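Local atomic coordinates of phosphoethanolamine N-methyltransferase 1 (Haemonchus contortus, PDB entry 4KRG), a protein that catalyses the S-adenosylmethionine-dependent methylation of phosphoethanolamine, probably the first methyl transfer in nematode phosphocholine biosynthesis. Residues 271-283 with 436-448. Numbering follows the deposited sequence.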
loop_
_atom_site.group_PDB
_atom_site.type_symbol
_atom_site.label_atom_id
_atom_site.label_comp_id
_atom_site.label_asym_id
_atom_site.label_seq_id
_atom_site.Cartn_x
_atom_site.Cartn_y
_atom_site.Cartn_z
ATOM N N LEU A 271 -10.953 -3.120 -15.662
ATOM C CA LEU A 271 -11.504 -2.252 -14.626
ATOM C C LEU A 271 -11.383 -0.740 -14.826
ATOM O O LEU A 271 -12.133 0.016 -14.218
ATOM C CB LEU A 271 -10.930 -2.642 -13.260
ATOM C CG LEU A 271 -11.572 -3.878 -12.635
ATOM C CD1 LEU A 271 -10.845 -4.287 -11.375
ATOM C CD2 LEU A 271 -13.022 -3.592 -12.323
ATOM N N ASP A 272 -10.458 -0.288 -15.663
ATOM C CA ASP A 272 -10.184 1.149 -15.745
ATOM C C ASP A 272 -11.335 2.014 -16.289
ATOM O O ASP A 272 -11.471 3.181 -15.923
ATOM C CB ASP A 272 -8.900 1.426 -16.528
ATOM C CG ASP A 272 -7.644 1.054 -15.758
ATOM O OD1 ASP A 272 -7.730 0.742 -14.548
ATOM O OD2 ASP A 272 -6.563 1.084 -16.387
ATOM N N ASN A 273 -12.171 1.455 -17.151
ATOM C CA ASN A 273 -13.287 2.241 -17.671
ATOM C C ASN A 273 -14.568 2.133 -16.851
ATOM O O ASN A 273 -15.633 2.565 -17.299
ATOM C CB ASN A 273 -13.564 1.900 -19.136
ATOM C CG ASN A 273 -12.544 2.510 -20.075
ATOM O OD1 ASN A 273 -12.124 3.656 -19.899
ATOM N ND2 ASN A 273 -12.134 1.744 -21.077
ATOM N N GLU A 274 -14.470 1.571 -15.650
ATOM C CA GLU A 274 -15.660 1.361 -14.830
ATOM C C GLU A 274 -16.353 2.683 -14.517
ATOM O O GLU A 274 -15.833 3.502 -13.752
ATOM C CB GLU A 274 -15.336 0.621 -13.525
ATOM C CG GLU A 274 -16.589 0.084 -12.843
ATOM C CD GLU A 274 -16.383 -0.383 -11.412
ATOM O OE1 GLU A 274 -15.631 0.279 -10.661
ATOM O OE2 GLU A 274 -17.001 -1.407 -11.035
ATOM N N LYS A 275 -17.522 2.883 -15.115
ATOM C CA LYS A 275 -18.280 4.123 -14.942
ATOM C C LYS A 275 -19.112 4.169 -13.659
ATOM O O LYS A 275 -19.515 5.244 -13.216
ATOM C CB LYS A 275 -19.202 4.349 -16.136
ATOM C CG LYS A 275 -18.491 4.473 -17.464
ATOM C CD LYS A 275 -19.484 4.797 -18.577
ATOM C CE LYS A 275 -20.519 3.693 -18.736
ATOM N NZ LYS A 275 -21.288 3.815 -20.008
ATOM N N TYR A 276 -19.375 2.998 -13.082
ATOM C CA TYR A 276 -20.162 2.861 -11.857
ATOM C C TYR A 276 -20.076 1.400 -11.440
ATOM O O TYR A 276 -19.605 0.577 -12.215
ATOM C CB TYR A 276 -21.617 3.270 -12.093
ATOM C CG TYR A 276 -22.282 2.503 -13.203
ATOM C CD1 TYR A 276 -22.941 1.309 -12.947
ATOM C CD2 TYR A 276 -22.239 2.962 -14.513
ATOM C CE1 TYR A 276 -23.537 0.596 -13.958
ATOM C CE2 TYR A 276 -22.835 2.254 -15.537
ATOM C CZ TYR A 276 -23.483 1.072 -15.253
ATOM O OH TYR A 276 -24.076 0.354 -16.259
ATOM N N SER A 277 -20.528 1.065 -10.234
ATOM C CA SER A 277 -20.532 -0.334 -9.793
ATOM C C SER A 277 -21.937 -0.896 -9.937
ATOM O O SER A 277 -22.910 -0.168 -9.757
ATOM C CB SER A 277 -20.063 -0.446 -8.339
ATOM O OG SER A 277 -20.127 -1.790 -7.882
ATOM N N TRP A 278 -22.066 -2.181 -10.261
ATOM C CA TRP A 278 -23.409 -2.735 -10.387
ATOM C C TRP A 278 -24.136 -2.720 -9.059
ATOM O O TRP A 278 -25.358 -2.731 -9.017
ATOM C CB TRP A 278 -23.426 -4.133 -11.014
ATOM C CG TRP A 278 -22.917 -5.294 -10.198
ATOM C CD1 TRP A 278 -21.719 -5.922 -10.345
ATOM C CD2 TRP A 278 -23.630 -6.017 -9.183
ATOM N NE1 TRP A 278 -21.624 -6.974 -9.468
ATOM C CE2 TRP A 278 -22.782 -7.058 -8.744
ATOM C CE3 TRP A 278 -24.888 -5.885 -8.592
ATOM C CZ2 TRP A 278 -23.152 -7.951 -7.738
ATOM C CZ3 TRP A 278 -25.255 -6.772 -7.595
ATOM C CH2 TRP A 278 -24.391 -7.793 -7.180
ATOM N N THR A 279 -23.368 -2.660 -7.977
ATOM C CA THR A 279 -23.938 -2.710 -6.640
ATOM C C THR A 279 -24.529 -1.369 -6.211
ATOM O O THR A 279 -25.205 -1.295 -5.190
ATOM C CB THR A 279 -22.885 -3.147 -5.610
ATOM O OG1 THR A 279 -21.822 -2.192 -5.602
ATOM C CG2 THR A 279 -22.318 -4.505 -5.964
ATOM N N ASP A 280 -24.259 -0.313 -6.979
ATOM C CA ASP A 280 -24.775 1.019 -6.662
ATOM C C ASP A 280 -26.281 1.001 -6.465
ATOM O O ASP A 280 -26.789 1.490 -5.454
ATOM C CB ASP A 280 -24.463 2.022 -7.780
ATOM C CG ASP A 280 -22.982 2.258 -7.966
ATOM O OD1 ASP A 280 -22.189 1.751 -7.157
ATOM O OD2 ASP A 280 -22.615 2.968 -8.925
ATOM N N LYS A 281 -26.979 0.436 -7.448
ATOM C CA LYS A 281 -28.435 0.363 -7.444
ATOM C C LYS A 281 -28.949 -0.412 -6.233
ATOM O O LYS A 281 -29.982 -0.067 -5.661
ATOM C CB LYS A 281 -28.939 -0.281 -8.741
ATOM C CG LYS A 281 -30.450 -0.518 -8.793
ATOM C CD LYS A 281 -31.204 0.736 -9.242
ATOM C CE LYS A 281 -32.680 0.714 -8.849
ATOM N NZ LYS A 281 -33.446 -0.385 -9.491
ATOM N N ILE A 282 -28.216 -1.449 -5.839
ATOM C CA ILE A 282 -28.589 -2.274 -4.689
ATOM C C ILE A 282 -28.394 -1.537 -3.369
ATOM O O ILE A 282 -29.295 -1.488 -2.537
ATOM C CB ILE A 282 -27.762 -3.568 -4.640
ATOM C CG1 ILE A 282 -27.898 -4.349 -5.952
ATOM C CG2 ILE A 282 -28.163 -4.406 -3.446
ATOM C CD1 ILE A 282 -29.310 -4.671 -6.331
ATOM N N PHE A 283 -27.210 -0.965 -3.188
ATOM C CA PHE A 283 -26.877 -0.229 -1.973
ATOM C C PHE A 283 -27.720 1.032 -1.821
ATOM O O PHE A 283 -27.845 1.572 -0.724
ATOM C CB PHE A 283 -25.393 0.157 -1.965
ATOM C CG PHE A 283 -24.463 -0.947 -1.508
ATOM C CD1 PHE A 283 -24.547 -1.466 -0.219
ATOM C CD2 PHE A 283 -23.470 -1.431 -2.352
ATOM C CE1 PHE A 283 -23.684 -2.466 0.208
ATOM C CE2 PHE A 283 -22.605 -2.431 -1.932
ATOM C CZ PHE A 283 -22.710 -2.945 -0.646
ATOM N N GLU A 436 -32.975 -8.182 -8.082
ATOM C CA GLU A 436 -32.426 -6.849 -8.330
ATOM C C GLU A 436 -30.956 -6.932 -8.744
ATOM O O GLU A 436 -30.521 -6.253 -9.673
ATOM C CB GLU A 436 -32.567 -5.960 -7.089
ATOM C CG GLU A 436 -33.999 -5.701 -6.637
ATOM C CD GLU A 436 -34.451 -6.599 -5.482
ATOM O OE1 GLU A 436 -34.210 -7.828 -5.530
ATOM O OE2 GLU A 436 -35.057 -6.072 -4.521
ATOM N N SER A 437 -30.197 -7.771 -8.044
ATOM C CA SER A 437 -28.780 -7.955 -8.330
ATOM C C SER A 437 -28.571 -8.597 -9.699
ATOM O O SER A 437 -27.686 -8.189 -10.446
ATOM C CB SER A 437 -28.118 -8.793 -7.234
ATOM O OG SER A 437 -28.120 -8.091 -6.008
ATOM N N LEU A 438 -29.387 -9.598 -10.018
ATOM C CA LEU A 438 -29.355 -10.227 -11.334
ATOM C C LEU A 438 -29.536 -9.192 -12.440
ATOM O O LEU A 438 -28.801 -9.187 -13.423
ATOM C CB LEU A 438 -30.438 -11.305 -11.451
ATOM C CG LEU A 438 -30.189 -12.668 -10.801
ATOM C CD1 LEU A 438 -31.290 -13.640 -11.171
ATOM C CD2 LEU A 438 -28.847 -13.236 -11.228
ATOM N N ASN A 439 -30.504 -8.302 -12.262
ATOM C CA ASN A 439 -30.791 -7.276 -13.257
ATOM C C ASN A 439 -29.659 -6.261 -13.360
ATOM O O ASN A 439 -29.247 -5.885 -14.452
ATOM C CB ASN A 439 -32.080 -6.532 -12.904
ATOM C CG ASN A 439 -33.331 -7.358 -13.129
ATOM O OD1 ASN A 439 -33.319 -8.386 -13.813
ATOM N ND2 ASN A 439 -34.434 -6.886 -12.571
ATOM N N ALA A 440 -29.170 -5.814 -12.207
ATOM C CA ALA A 440 -28.141 -4.782 -12.163
ATOM C C ALA A 440 -26.796 -5.298 -12.671
ATOM O O ALA A 440 -26.093 -4.592 -13.391
ATOM C CB ALA A 440 -28.011 -4.214 -10.751
ATOM N N GLU A 441 -26.433 -6.524 -12.304
ATOM C CA GLU A 441 -25.166 -7.084 -12.771
ATOM C C GLU A 441 -25.137 -7.260 -14.287
ATOM O O GLU A 441 -24.141 -6.934 -14.928
ATOM C CB GLU A 441 -24.800 -8.402 -12.070
ATOM C CG GLU A 441 -23.400 -8.880 -12.468
ATOM C CD GLU A 441 -22.866 -10.028 -11.636
ATOM O OE1 GLU A 441 -23.601 -10.536 -10.761
ATOM O OE2 GLU A 441 -21.700 -10.424 -11.864
ATOM N N VAL A 442 -26.220 -7.765 -14.869
ATOM C CA VAL A 442 -26.246 -7.927 -16.323
ATOM C C VAL A 442 -26.206 -6.567 -17.040
ATOM O O VAL A 442 -25.496 -6.406 -18.032
ATOM C CB VAL A 442 -27.421 -8.821 -16.819
ATOM C CG1 VAL A 442 -28.741 -8.058 -16.834
ATOM C CG2 VAL A 442 -27.115 -9.362 -18.191
ATOM N N SER A 443 -26.922 -5.582 -16.503
ATOM C CA SER A 443 -26.941 -4.245 -17.088
ATOM C C SER A 443 -25.541 -3.662 -17.096
ATOM O O SER A 443 -25.140 -3.000 -18.047
ATOM C CB SER A 443 -27.867 -3.314 -16.304
ATOM O OG SER A 443 -29.224 -3.719 -16.404
ATOM N N PHE A 444 -24.811 -3.911 -16.017
ATOM C CA PHE A 444 -23.462 -3.395 -15.844
ATOM C C PHE A 444 -22.468 -4.031 -16.816
ATOM O O PHE A 444 -21.603 -3.358 -17.368
ATOM C CB PHE A 444 -23.028 -3.621 -14.397
ATOM C CG PHE A 444 -21.547 -3.512 -14.173
ATOM C CD1 PHE A 444 -20.959 -2.286 -13.918
ATOM C CD2 PHE A 444 -20.745 -4.650 -14.184
ATOM C CE1 PHE A 444 -19.590 -2.189 -13.695
ATOM C CE2 PHE A 444 -19.376 -4.564 -13.970
ATOM C CZ PHE A 444 -18.796 -3.333 -13.723
ATOM N N ILE A 445 -22.584 -5.335 -17.013
ATOM C CA ILE A 445 -21.673 -6.064 -17.895
ATOM C C ILE A 445 -21.869 -5.682 -19.364
ATOM O O ILE A 445 -20.899 -5.463 -20.102
ATOM C CB ILE A 445 -21.843 -7.583 -17.697
ATOM C CG1 ILE A 445 -21.038 -8.042 -16.480
ATOM C CG2 ILE A 445 -21.433 -8.357 -18.925
ATOM C CD1 ILE A 445 -21.388 -9.445 -16.017
ATOM N N LYS A 446 -23.124 -5.592 -19.788
ATOM C CA LYS A 446 -23.426 -5.236 -21.170
ATOM C C LYS A 446 -22.974 -3.811 -21.461
ATOM O O LYS A 446 -22.458 -3.518 -22.540
ATOM C CB LYS A 446 -24.928 -5.355 -21.425
ATOM C CG LYS A 446 -25.507 -6.735 -21.183
ATOM C CD LYS A 446 -25.021 -7.738 -22.209
ATOM C CE LYS A 446 -25.843 -9.027 -22.139
ATOM N NZ LYS A 446 -25.446 -10.002 -23.189
ATOM N N ASP A 447 -23.181 -2.934 -20.481
ATOM C CA ASP A 447 -22.873 -1.513 -20.600
ATOM C C ASP A 447 -21.383 -1.271 -20.765
ATOM O O ASP A 447 -20.968 -0.338 -21.445
ATOM C CB ASP A 447 -23.362 -0.781 -19.352
ATOM C CG ASP A 447 -23.292 0.718 -19.486
ATOM O OD1 ASP A 447 -23.116 1.228 -20.613
ATOM O OD2 ASP A 447 -23.434 1.399 -18.452
ATOM N N HIS A 448 -20.584 -2.117 -20.124
ATOM C CA HIS A 448 -19.131 -2.005 -20.185
ATOM C C HIS A 448 -18.519 -2.964 -21.202
ATOM O O HIS A 448 -17.296 -3.003 -21.365
ATOM C CB HIS A 448 -18.512 -2.210 -18.797
ATOM C CG HIS A 448 -18.826 -1.114 -17.833
ATOM N ND1 HIS A 448 -19.985 -1.076 -17.078
ATOM C CD2 HIS A 448 -18.143 0.010 -17.503
ATOM C CE1 HIS A 448 -19.996 -0.004 -16.335
ATOM N NE2 HIS A 448 -18.884 0.686 -16.564
HETATM O O HOH W 1 -24.447 3.849 -18.874
HETATM O O HOH W 2 -19.892 -9.236 -9.836
#
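The Trp278 indole is sandwiched between Thr279 of its own segment and Glu441 of helix 434-448, a worked example of how one large side chain can seat a turn-rich loop on a helix. Glu441 CB sits over one face, 4.0 Å from the centroid of the five-membered ring, a CH-pi contact, while Thr279 CG2 covers the opposite face. The Glu441 chain runs on extended, leaving its carboxylate stacked almost parallel to the indole; a water joins Trp278 NE1 to Glu441 OE2, which also accepts from the backbone N of Ser455. With CG placed between backbone N and carbonyl carbon (chi1 72°), the indole lies along the helix, and its CZ3 reaches Ser437 CB at 3.5 Å.

Phe444 crosses Trp278 at about a right angle, its CB 3.4 Å from Trp278 CB, and directs a ring edge toward the face of Tyr276, planes 78° apart. The Tyr276 hydroxyl gives a short 2.5 Å bond to the anti lone pair of Asp447 OD2, while Lys275 NZ forms a salt bridge to Asp447 OD1, approaching from above the carboxylate plane. His448 is fixed at both nitrogens: ND1 donates to Phe444 O, and NE2 accepts from Lys275 N at 3.0 Å in a nearly straight bond (169°), with CE1 over a Tyr276 face. Tyr276, Trp278, Phe444 and His448 thus form an aromatic cluster between loop and helix.

In the C-terminal half of the chain, far from the bound phosphoethanolamine, the contact joins the segment that leaves the end of helix 249-271 to helix 434-448. Ile282 and Phe283 pack on strand 400-408, and Tyr459 of strand 458-465 meets Trp278 edge-to-face.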